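Local coordinates for protein colicin-D (Escherichia coli, PDB 5ZNM) that acts as a toxin against E. coli and closely related bacteria by inhibiting protein synthesis, this chain comprising its central domain and its C-terminal tRNase domain, at residues S345-V357 with G368-L382. Residues are numbered along the deposited sequence; the frame is centred on the assembly and turned at random.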
ATOM      1  N   SER A 345      32.013 -20.891   4.841  1.00 23.87           N
ATOM      2  CA  SER A 345      32.418 -20.570   3.485  1.00 23.80           C
ATOM      3  C   SER A 345      32.817 -21.839   2.739  1.00 24.01           C
ATOM      4  O   SER A 345      33.187 -22.854   3.328  1.00 22.91           O
ATOM      5  CB  SER A 345      33.579 -19.575   3.500  1.00 22.47           C
ATOM      6  OG  SER A 345      34.696 -20.148   4.143  1.00 23.62           O
ATOM      7  N   LYS A 346      32.721 -21.778   1.418  1.00 24.59           N
ATOM      8  CA  LYS A 346      33.171 -22.861   0.558  1.00 21.93           C
ATOM      9  C   LYS A 346      34.287 -22.332  -0.324  1.00 17.71           C
ATOM     10  O   LYS A 346      34.234 -21.177  -0.764  1.00 19.67           O
ATOM     11  CB  LYS A 346      32.030 -23.393  -0.304  1.00 24.10           C
ATOM     12  CG  LYS A 346      30.896 -24.007   0.496  1.00 25.52           C
ATOM     13  CD  LYS A 346      29.823 -24.534  -0.439  1.00 32.98           C
ATOM     14  CE  LYS A 346      28.636 -25.066   0.346  1.00 44.63           C
ATOM     15  NZ  LYS A 346      28.963 -26.357   0.994  1.00 49.67           N
ATOM     16  N   VAL A 347      35.297 -23.168  -0.580  1.00 13.95           N
ATOM     17  CA  VAL A 347      36.434 -22.797  -1.425  1.00 15.50           C
ATOM     18  C   VAL A 347      36.353 -23.606  -2.713  1.00 17.28           C
ATOM     19  O   VAL A 347      36.142 -24.826  -2.671  1.00 19.85           O
ATOM     20  CB  VAL A 347      37.784 -23.024  -0.711  1.00 15.73           C
ATOM     21  CG1 VAL A 347      38.924 -22.667  -1.627  1.00 15.74           C
ATOM     22  CG2 VAL A 347      37.880 -22.201   0.601  1.00 14.19           C
ATOM     23  N   TYR A 348      36.532 -22.936  -3.850  1.00 14.88           N
ATOM     24  CA  TYR A 348      36.455 -23.560  -5.169  1.00 16.12           C
ATOM     25  C   TYR A 348      37.833 -23.500  -5.803  1.00 17.78           C
ATOM     26  O   TYR A 348      38.367 -22.410  -6.033  1.00 19.30           O
ATOM     27  CB  TYR A 348      35.393 -22.886  -6.048  1.00 14.86           C
ATOM     28  CG  TYR A 348      34.027 -23.125  -5.457  1.00 16.68           C
ATOM     29  CD1 TYR A 348      33.365 -24.332  -5.659  1.00 19.95           C
ATOM     30  CD2 TYR A 348      33.427 -22.174  -4.650  1.00 21.21           C
ATOM     31  CE1 TYR A 348      32.129 -24.569  -5.078  1.00 18.37           C
ATOM     32  CE2 TYR A 348      32.193 -22.401  -4.076  1.00 22.02           C
ATOM     33  CZ  TYR A 348      31.554 -23.597  -4.292  1.00 25.97           C
ATOM     34  OH  TYR A 348      30.326 -23.818  -3.711  1.00 27.07           O
ATOM     35  N   PHE A 349      38.421 -24.669  -6.033  1.00 16.24           N
ATOM     36  CA  PHE A 349      39.820 -24.805  -6.424  1.00 15.62           C
ATOM     37  C   PHE A 349      39.915 -25.308  -7.855  1.00 19.00           C
ATOM     38  O   PHE A 349      39.146 -26.187  -8.262  1.00 17.47           O
ATOM     39  CB  PHE A 349      40.530 -25.781  -5.481  1.00 16.86           C
ATOM     40  CG  PHE A 349      41.946 -26.106  -5.877  1.00 16.61           C
ATOM     41  CD1 PHE A 349      42.935 -25.141  -5.817  1.00 14.68           C
ATOM     42  CD2 PHE A 349      42.285 -27.383  -6.290  1.00 19.48           C
ATOM     43  CE1 PHE A 349      44.271 -25.457  -6.147  1.00 18.76           C
ATOM     44  CE2 PHE A 349      43.612 -27.704  -6.640  1.00 17.86           C
ATOM     45  CZ  PHE A 349      44.598 -26.737  -6.560  1.00 17.53           C
ATOM     46  N   ASN A 350      40.852 -24.746  -8.627  1.00 16.41           N
ATOM     47  CA  ASN A 350      41.145 -25.284  -9.952  1.00 20.61           C
ATOM     48  C   ASN A 350      42.530 -25.907  -9.948  1.00 18.02           C
ATOM     49  O   ASN A 350      43.505 -25.211  -9.654  1.00 15.34           O
ATOM     50  CB  ASN A 350      41.051 -24.197 -11.026  1.00 20.10           C
ATOM     51  CG  ASN A 350      41.205 -24.759 -12.417  1.00 23.54           C
ATOM     52  OD1 ASN A 350      42.318 -25.025 -12.863  1.00 21.03           O
ATOM     53  ND2 ASN A 350      40.088 -24.955 -13.108  1.00 18.49           N
ATOM     54  N   PRO A 351      42.682 -27.197 -10.270  1.00 15.78           N
ATOM     55  CA  PRO A 351      44.001 -27.835 -10.180  1.00 15.92           C
ATOM     56  C   PRO A 351      44.963 -27.458 -11.298  1.00 16.20           C
ATOM     57  O   PRO A 351      46.142 -27.814 -11.213  1.00 20.56           O
ATOM     58  CB  PRO A 351      43.665 -29.332 -10.240  1.00 16.30           C
ATOM     59  CG  PRO A 351      42.369 -29.390 -10.996  1.00 17.21           C
ATOM     60  CD  PRO A 351      41.614 -28.155 -10.602  1.00 20.35           C
ATOM     61  N   ASN A 352      44.509 -26.756 -12.331  1.00 18.72           N
ATOM     62  CA  ASN A 352      45.407 -26.369 -13.411  1.00 20.69           C
ATOM     63  C   ASN A 352      45.979 -24.977 -13.193  1.00 17.88           C
ATOM     64  O   ASN A 352      47.194 -24.782 -13.262  1.00 21.86           O
ATOM     65  CB  ASN A 352      44.678 -26.423 -14.748  1.00 19.55           C
ATOM     66  CG  ASN A 352      44.049 -27.764 -15.009  1.00 26.91           C
ATOM     67  OD1 ASN A 352      42.879 -27.853 -15.374  1.00 28.35           O
ATOM     68  ND2 ASN A 352      44.826 -28.818 -14.831  1.00 18.75           N
ATOM     69  N   THR A 353      45.115 -23.998 -12.928  1.00 19.66           N
ATOM     70  CA  THR A 353      45.615 -22.670 -12.598  1.00 14.67           C
ATOM     71  C   THR A 353      46.074 -22.551 -11.156  1.00 13.95           C
ATOM     72  O   THR A 353      46.769 -21.583 -10.831  1.00 17.53           O
ATOM     73  CB  THR A 353      44.539 -21.616 -12.834  1.00 17.09           C
ATOM     74  OG1 THR A 353      43.482 -21.834 -11.901  1.00 15.38           O
ATOM     75  CG2 THR A 353      43.990 -21.690 -14.278  1.00 17.25           C
ATOM     76  N   MET A 354      45.668 -23.487 -10.287  1.00 14.84           N
ATOM     77  CA  MET A 354      45.905 -23.457  -8.842  1.00 17.57           C
ATOM     78  C   MET A 354      45.196 -22.306  -8.148  1.00 16.97           C
ATOM     79  O   MET A 354      45.522 -21.976  -7.002  1.00 15.82           O
ATOM     80  CB  MET A 354      47.402 -23.427  -8.507  1.00 20.89           C
ATOM     81  CG  MET A 354      48.177 -24.540  -9.170  1.00 26.53           C
ATOM     82  SD  MET A 354      47.922 -26.122  -8.367  1.00 39.22           S
ATOM     83  CE  MET A 354      48.743 -25.814  -6.802  1.00 39.14           C
ATOM     84  N   ASN A 355      44.194 -21.707  -8.790  1.00 16.59           N
ATOM     85  CA  ASN A 355      43.463 -20.612  -8.171  1.00 16.58           C
ATOM     86  C   ASN A 355      42.396 -21.141  -7.220  1.00 17.75           C
ATOM     87  O   ASN A 355      41.817 -22.211  -7.432  1.00 16.75           O
ATOM     88  CB  ASN A 355      42.830 -19.716  -9.241  1.00 16.23           C
ATOM     89  CG  ASN A 355      43.853 -18.806  -9.908  1.00 16.20           C
ATOM     90  OD1 ASN A 355      44.956 -18.622  -9.386  1.00 16.35           O
ATOM     91  ND2 ASN A 355      43.496 -18.227 -11.065  1.00 13.65           N
ATOM     92  N   VAL A 356      42.154 -20.385  -6.153  1.00 15.98           N
ATOM     93  CA  VAL A 356      41.005 -20.598  -5.286  1.00 13.67           C
ATOM     94  C   VAL A 356      40.119 -19.368  -5.351  1.00 16.40           C
ATOM     95  O   VAL A 356      40.604 -18.246  -5.527  1.00 14.66           O
ATOM     96  CB  VAL A 356      41.418 -20.862  -3.821  1.00 15.91           C
ATOM     97  CG1 VAL A 356      42.122 -22.206  -3.704  1.00 15.34           C
ATOM     98  CG2 VAL A 356      42.336 -19.734  -3.338  1.00 18.62           C
ATOM     99  N   VAL A 357      38.812 -19.586  -5.183  1.00 12.30           N
ATOM    100  CA  VAL A 357      37.840 -18.512  -4.988  1.00 15.04           C
ATOM    101  C   VAL A 357      37.006 -18.879  -3.764  1.00 15.29           C
ATOM    102  O   VAL A 357      36.545 -20.022  -3.652  1.00 14.43           O
ATOM    103  CB  VAL A 357      36.942 -18.300  -6.222  1.00 13.69           C
ATOM    104  CG1 VAL A 357      35.726 -17.417  -5.865  1.00 13.82           C
ATOM    105  CG2 VAL A 357      37.762 -17.692  -7.401  1.00 15.67           C
ATOM    106  N   GLY A 368      39.843 -14.288  -3.762  1.00 15.27           N
ATOM    107  CA  GLY A 368      40.480 -15.403  -4.437  1.00 12.90           C
ATOM    108  C   GLY A 368      41.913 -15.059  -4.776  1.00 16.81           C
ATOM    109  O   GLY A 368      42.297 -13.883  -4.801  1.00 14.31           O
ATOM    110  N   TRP A 369      42.692 -16.100  -5.069  1.00 14.78           N
ATOM    111  CA  TRP A 369      44.120 -15.937  -5.330  1.00 17.04           C
ATOM    112  C   TRP A 369      44.693 -17.267  -5.794  1.00 14.77           C
ATOM    113  O   TRP A 369      44.002 -18.292  -5.822  1.00 15.75           O
ATOM    114  CB  TRP A 369      44.878 -15.416  -4.096  1.00 18.83           C
ATOM    115  CG  TRP A 369      44.821 -16.284  -2.845  1.00 17.64           C
ATOM    116  CD1 TRP A 369      45.613 -17.366  -2.551  1.00 18.25           C
ATOM    117  CD2 TRP A 369      43.966 -16.094  -1.705  1.00 19.47           C
ATOM    118  NE1 TRP A 369      45.289 -17.864  -1.303  1.00 23.04           N
ATOM    119  CE2 TRP A 369      44.279 -17.105  -0.770  1.00 20.87           C
ATOM    120  CE3 TRP A 369      42.955 -15.176  -1.393  1.00 17.05           C
ATOM    121  CZ2 TRP A 369      43.620 -17.220   0.461  1.00 22.27           C
ATOM    122  CZ3 TRP A 369      42.297 -15.292  -0.159  1.00 20.83           C
ATOM    123  CH2 TRP A 369      42.634 -16.311   0.743  1.00 21.63           C
ATOM    124  N   LYS A 370      45.970 -17.230  -6.192  1.00 17.30           N
ATOM    125  CA  LYS A 370      46.665 -18.423  -6.669  1.00 15.04           C
ATOM    126  C   LYS A 370      47.408 -19.102  -5.523  1.00 16.81           C
ATOM    127  O   LYS A 370      48.195 -18.464  -4.818  1.00 17.23           O
ATOM    128  CB  LYS A 370      47.653 -18.081  -7.792  1.00 14.44           C
ATOM    129  CG  LYS A 370      48.240 -19.326  -8.484  1.00 17.80           C
ATOM    130  CD  LYS A 370      49.086 -18.982  -9.721  1.00 18.90           C
ATOM    131  CE  LYS A 370      48.298 -18.153 -10.754  1.00 17.59           C
ATOM    132  NZ  LYS A 370      47.027 -18.814 -11.265  1.00 17.22           N
ATOM    133  N   ILE A 371      47.170 -20.405  -5.365  1.00 13.58           N
ATOM    134  CA  ILE A 371      47.872 -21.206  -4.365  1.00 15.88           C
ATOM    135  C   ILE A 371      49.327 -21.392  -4.788  1.00 24.32           C
ATOM    136  O   ILE A 371      49.614 -21.722  -5.949  1.00 20.06           O
ATOM    137  CB  ILE A 371      47.195 -22.576  -4.195  1.00 17.62           C
ATOM    138  CG1 ILE A 371      45.756 -22.435  -3.703  1.00 17.80           C
ATOM    139  CG2 ILE A 371      48.030 -23.474  -3.267  1.00 24.76           C
ATOM    140  CD1 ILE A 371      45.652 -21.713  -2.374  1.00 20.75           C
ATOM    141  N   ASN A 372      50.251 -21.200  -3.838  1.00 17.40           N
ATOM    142  CA  ASN A 372      51.656 -21.550  -4.017  1.00 20.46           C
ATOM    143  C   ASN A 372      51.893 -22.921  -3.383  1.00 19.38           C
ATOM    144  O   ASN A 372      51.975 -23.023  -2.142  1.00 21.20           O
ATOM    145  CB  ASN A 372      52.568 -20.492  -3.379  1.00 25.91           C
ATOM    146  CG  ASN A 372      54.065 -20.825  -3.523  1.00 28.35           C
ATOM    147  OD1 ASN A 372      54.435 -21.874  -4.031  1.00 24.78           O
ATOM    148  ND2 ASN A 372      54.915 -19.914  -3.092  1.00 28.85           N
ATOM    149  N   PRO A 373      52.020 -23.992  -4.171  1.00 19.14           N
ATOM    150  CA  PRO A 373      52.149 -25.336  -3.589  1.00 22.22           C
ATOM    151  C   PRO A 373      53.461 -25.570  -2.879  1.00 26.05           C
ATOM    152  O   PRO A 373      53.582 -26.569  -2.162  1.00 29.42           O
ATOM    153  CB  PRO A 373      52.040 -26.256  -4.810  1.00 25.91           C
ATOM    154  CG  PRO A 373      52.585 -25.426  -5.935  1.00 28.68           C
ATOM    155  CD  PRO A 373      52.089 -24.022  -5.647  1.00 20.81           C
ATOM    156  N   ASP A 374      54.445 -24.700  -3.055  1.00 21.57           N
ATOM    157  CA  ASP A 374      55.732 -24.878  -2.408  1.00 27.71           C
ATOM    158  C   ASP A 374      55.876 -24.049  -1.143  1.00 31.64           C
ATOM    159  O   ASP A 374      56.965 -24.022  -0.561  1.00 34.92           O
ATOM    160  CB  ASP A 374      56.852 -24.540  -3.389  1.00 30.49           C
ATOM    161  CG  ASP A 374      56.765 -25.359  -4.656  1.00 32.32           C
ATOM    162  OD1 ASP A 374      56.697 -26.599  -4.537  1.00 37.99           O
ATOM    163  OD2 ASP A 374      56.744 -24.764  -5.757  1.00 34.28           O
ATOM    164  N   ALA A 375      54.819 -23.366  -0.718  1.00 24.30           N
ATOM    165  CA  ALA A 375      54.806 -22.591   0.515  1.00 26.11           C
ATOM    166  C   ALA A 375      54.003 -23.333   1.573  1.00 27.93           C
ATOM    167  O   ALA A 375      53.104 -24.117   1.248  1.00 24.31           O
ATOM    168  CB  ALA A 375      54.200 -21.205   0.281  1.00 31.44           C
ATOM    169  N   ASP A 376      54.318 -23.061   2.845  1.00 23.14           N
ATOM    170  CA  ASP A 376      53.669 -23.766   3.953  1.00 25.33           C
ATOM    171  C   ASP A 376      52.149 -23.700   3.861  1.00 20.86           C
ATOM    172  O   ASP A 376      51.469 -24.732   3.934  1.00 25.20           O
ATOM    173  CB  ASP A 376      54.123 -23.200   5.306  1.00 24.34           C
ATOM    174  CG  ASP A 376      55.529 -23.649   5.691  1.00 36.33           C
ATOM    175  OD1 ASP A 376      56.048 -24.591   5.047  1.00 35.79           O
ATOM    176  OD2 ASP A 376      56.108 -23.061   6.639  1.00 36.17           O
ATOM    177  N   ASN A 377      51.588 -22.493   3.724  1.00 23.11           N
ATOM    178  CA  ASN A 377      50.135 -22.374   3.787  1.00 20.56           C
ATOM    179  C   ASN A 377      49.467 -23.003   2.570  1.00 26.17           C
ATOM    180  O   ASN A 377      48.360 -23.553   2.685  1.00 23.00           O
ATOM    181  CB  ASN A 377      49.713 -20.909   3.914  1.00 22.45           C
ATOM    182  CG  ASN A 377      50.064 -20.317   5.278  1.00 32.71           C
ATOM    183  OD1 ASN A 377      50.184 -21.034   6.277  1.00 36.35           O
ATOM    184  ND2 ASN A 377      50.225 -19.000   5.321  1.00 33.23           N
ATOM    185  N   GLY A 378      50.114 -22.925   1.404  1.00 21.95           N
ATOM    186  CA  GLY A 378      49.548 -23.543   0.214  1.00 23.48           C
ATOM    187  C   GLY A 378      49.581 -25.054   0.301  1.00 17.99           C
ATOM    188  O   GLY A 378      48.622 -25.733  -0.078  1.00 20.35           O
ATOM    189  N   ARG A 379      50.677 -25.595   0.825  1.00 20.01           N
ATOM    190  CA  ARG A 379      50.788 -27.029   1.060  1.00 20.40           C
ATOM    191  C   ARG A 379      49.734 -27.513   2.051  1.00 22.16           C
ATOM    192  O   ARG A 379      49.122 -28.572   1.861  1.00 22.86           O
ATOM    193  CB  ARG A 379      52.196 -27.347   1.569  1.00 24.74           C
ATOM    194  CG  ARG A 379      52.548 -28.812   1.601  1.00 42.35           C
ATOM    195  CD  ARG A 379      53.721 -29.080   2.552  1.00 58.64           C
ATOM    196  NE  ARG A 379      53.640 -28.283   3.781  1.00 66.48           N
ATOM    197  CZ  ARG A 379      52.986 -28.648   4.884  1.00 62.81           C
ATOM    198  NH1 ARG A 379      52.337 -29.808   4.930  1.00 61.61           N
ATOM    199  NH2 ARG A 379      52.977 -27.852   5.944  1.00 58.83           N
ATOM    200  N   ILE A 380      49.511 -26.755   3.116  1.00 17.90           N
ATOM    201  CA  ILE A 380      48.477 -27.126   4.076  1.00 23.61           C
ATOM    202  C   ILE A 380      47.108 -27.141   3.403  1.00 21.34           C
ATOM    203  O   ILE A 380      46.310 -28.063   3.614  1.00 19.58           O
ATOM    204  CB  ILE A 380      48.522 -26.181   5.288  1.00 20.96           C
ATOM    205  CG1 ILE A 380      49.785 -26.469   6.112  1.00 24.82           C
ATOM    206  CG2 ILE A 380      47.266 -26.326   6.150  1.00 23.71           C
ATOM    207  CD1 ILE A 380      50.011 -25.481   7.214  1.00 26.92           C
ATOM    208  N   TYR A 381      46.817 -26.140   2.565  1.00 16.19           N
ATOM    209  CA  TYR A 381      45.513 -26.126   1.908  1.00 15.43           C
ATOM    210  C   TYR A 381      45.356 -27.319   0.971  1.00 19.99           C
ATOM    211  O   TYR A 381      44.336 -28.012   1.006  1.00 20.14           O
ATOM    212  CB  TYR A 381      45.287 -24.826   1.133  1.00 16.36           C
ATOM    213  CG  TYR A 381      44.050 -24.937   0.258  1.00 20.61           C
ATOM    214  CD1 TYR A 381      42.781 -24.976   0.824  1.00 19.19           C
ATOM    215  CD2 TYR A 381      44.157 -25.037  -1.137  1.00 16.80           C
ATOM    216  CE1 TYR A 381      41.637 -25.103   0.027  1.00 14.82           C
ATOM    217  CE2 TYR A 381      43.026 -25.165  -1.930  1.00 15.44           C
ATOM    218  CZ  TYR A 381      41.775 -25.202  -1.345  1.00 16.60           C
ATOM    219  OH  TYR A 381      40.650 -25.333  -2.149  1.00 16.68           O
ATOM    220  N   LEU A 382      46.343 -27.557   0.103  1.00 18.64           N
ATOM    221  CA  LEU A 382      46.244 -28.680  -0.828  1.00 19.49           C
ATOM    222  C   LEU A 382      46.091 -29.989  -0.078  1.00 22.26           C
ATOM    223  O   LEU A 382      45.324 -30.865  -0.488  1.00 22.37           O
ATOM    224  CB  LEU A 382      47.470 -28.731  -1.747  1.00 21.02           C
ATOM    225  CG  LEU A 382      47.661 -27.499  -2.640  1.00 18.92           C
ATOM    226  CD1 LEU A 382      49.017 -27.490  -3.343  1.00 22.66           C
ATOM    227  CD2 LEU A 382      46.523 -27.385  -3.669  1.00 16.41           C
TER
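Val356 pairs with Trp369 in an antiparallel, hydrogen-bonded bridge, Val356 N to Trp369 O at 2.8 Å and Trp369 N returning to Val356 O, and Ile371 N adds a bond to Met354 O where strand 365-370 ends. Val356 puts its two methyls to separate uses: with chi1 at -68°, CG2 is carried over the indole, 4.0 Å from the centroid of the five-membered Trp369 ring in a CH-pi contact over its face, while CG1 meets Ile371 CG1 and lies 3.6 Å from Tyr381 CE2. On the opposite sheet face, Lys370 bends at its last two torsions and curls its ammonium back to the turn, where NZ is gripped by Thr353 O and Asn355 OD1, each 2.8 Å away; NZ stands above the carbonyl plane of the Asn355 side chain, 41° out of it. An Asx turn and an ST turn, made by Asn350 OD1 and Thr353 OG1, shape this connection. The Tyr381 ring, reaching from helix 376-384, turns its edge to the face of Phe349 in an offset edge-to-face pair, planes at 70°. Its OH passes Val347 CG1 and Phe349 CB and hydrogen-bonds to Lys336 O, which satisfies this buried hydroxyl. One residue on, Leu382 CD2 packs 3.5 Å from Phe349 CZ, and the Met354 chain, bent at chi2 and chi3, brings CE against both Leu382 CD1 and Pro373 CB. The contact packs the C-terminal helix, entered through the type I turn Asn372 to Ala375, on the Val347, Phe349 and Val356 side of the tRNase domain's four-stranded antiparallel sheet. His327 of helix 314-329 lies against Asn355 and Val357 on the other face, and Asp304 accepts hydrogen bonds from Asn355 ND2 through O and Lys370 N through OD2, tying strand 365-370 to the loop between helices 292-297 and 314-329.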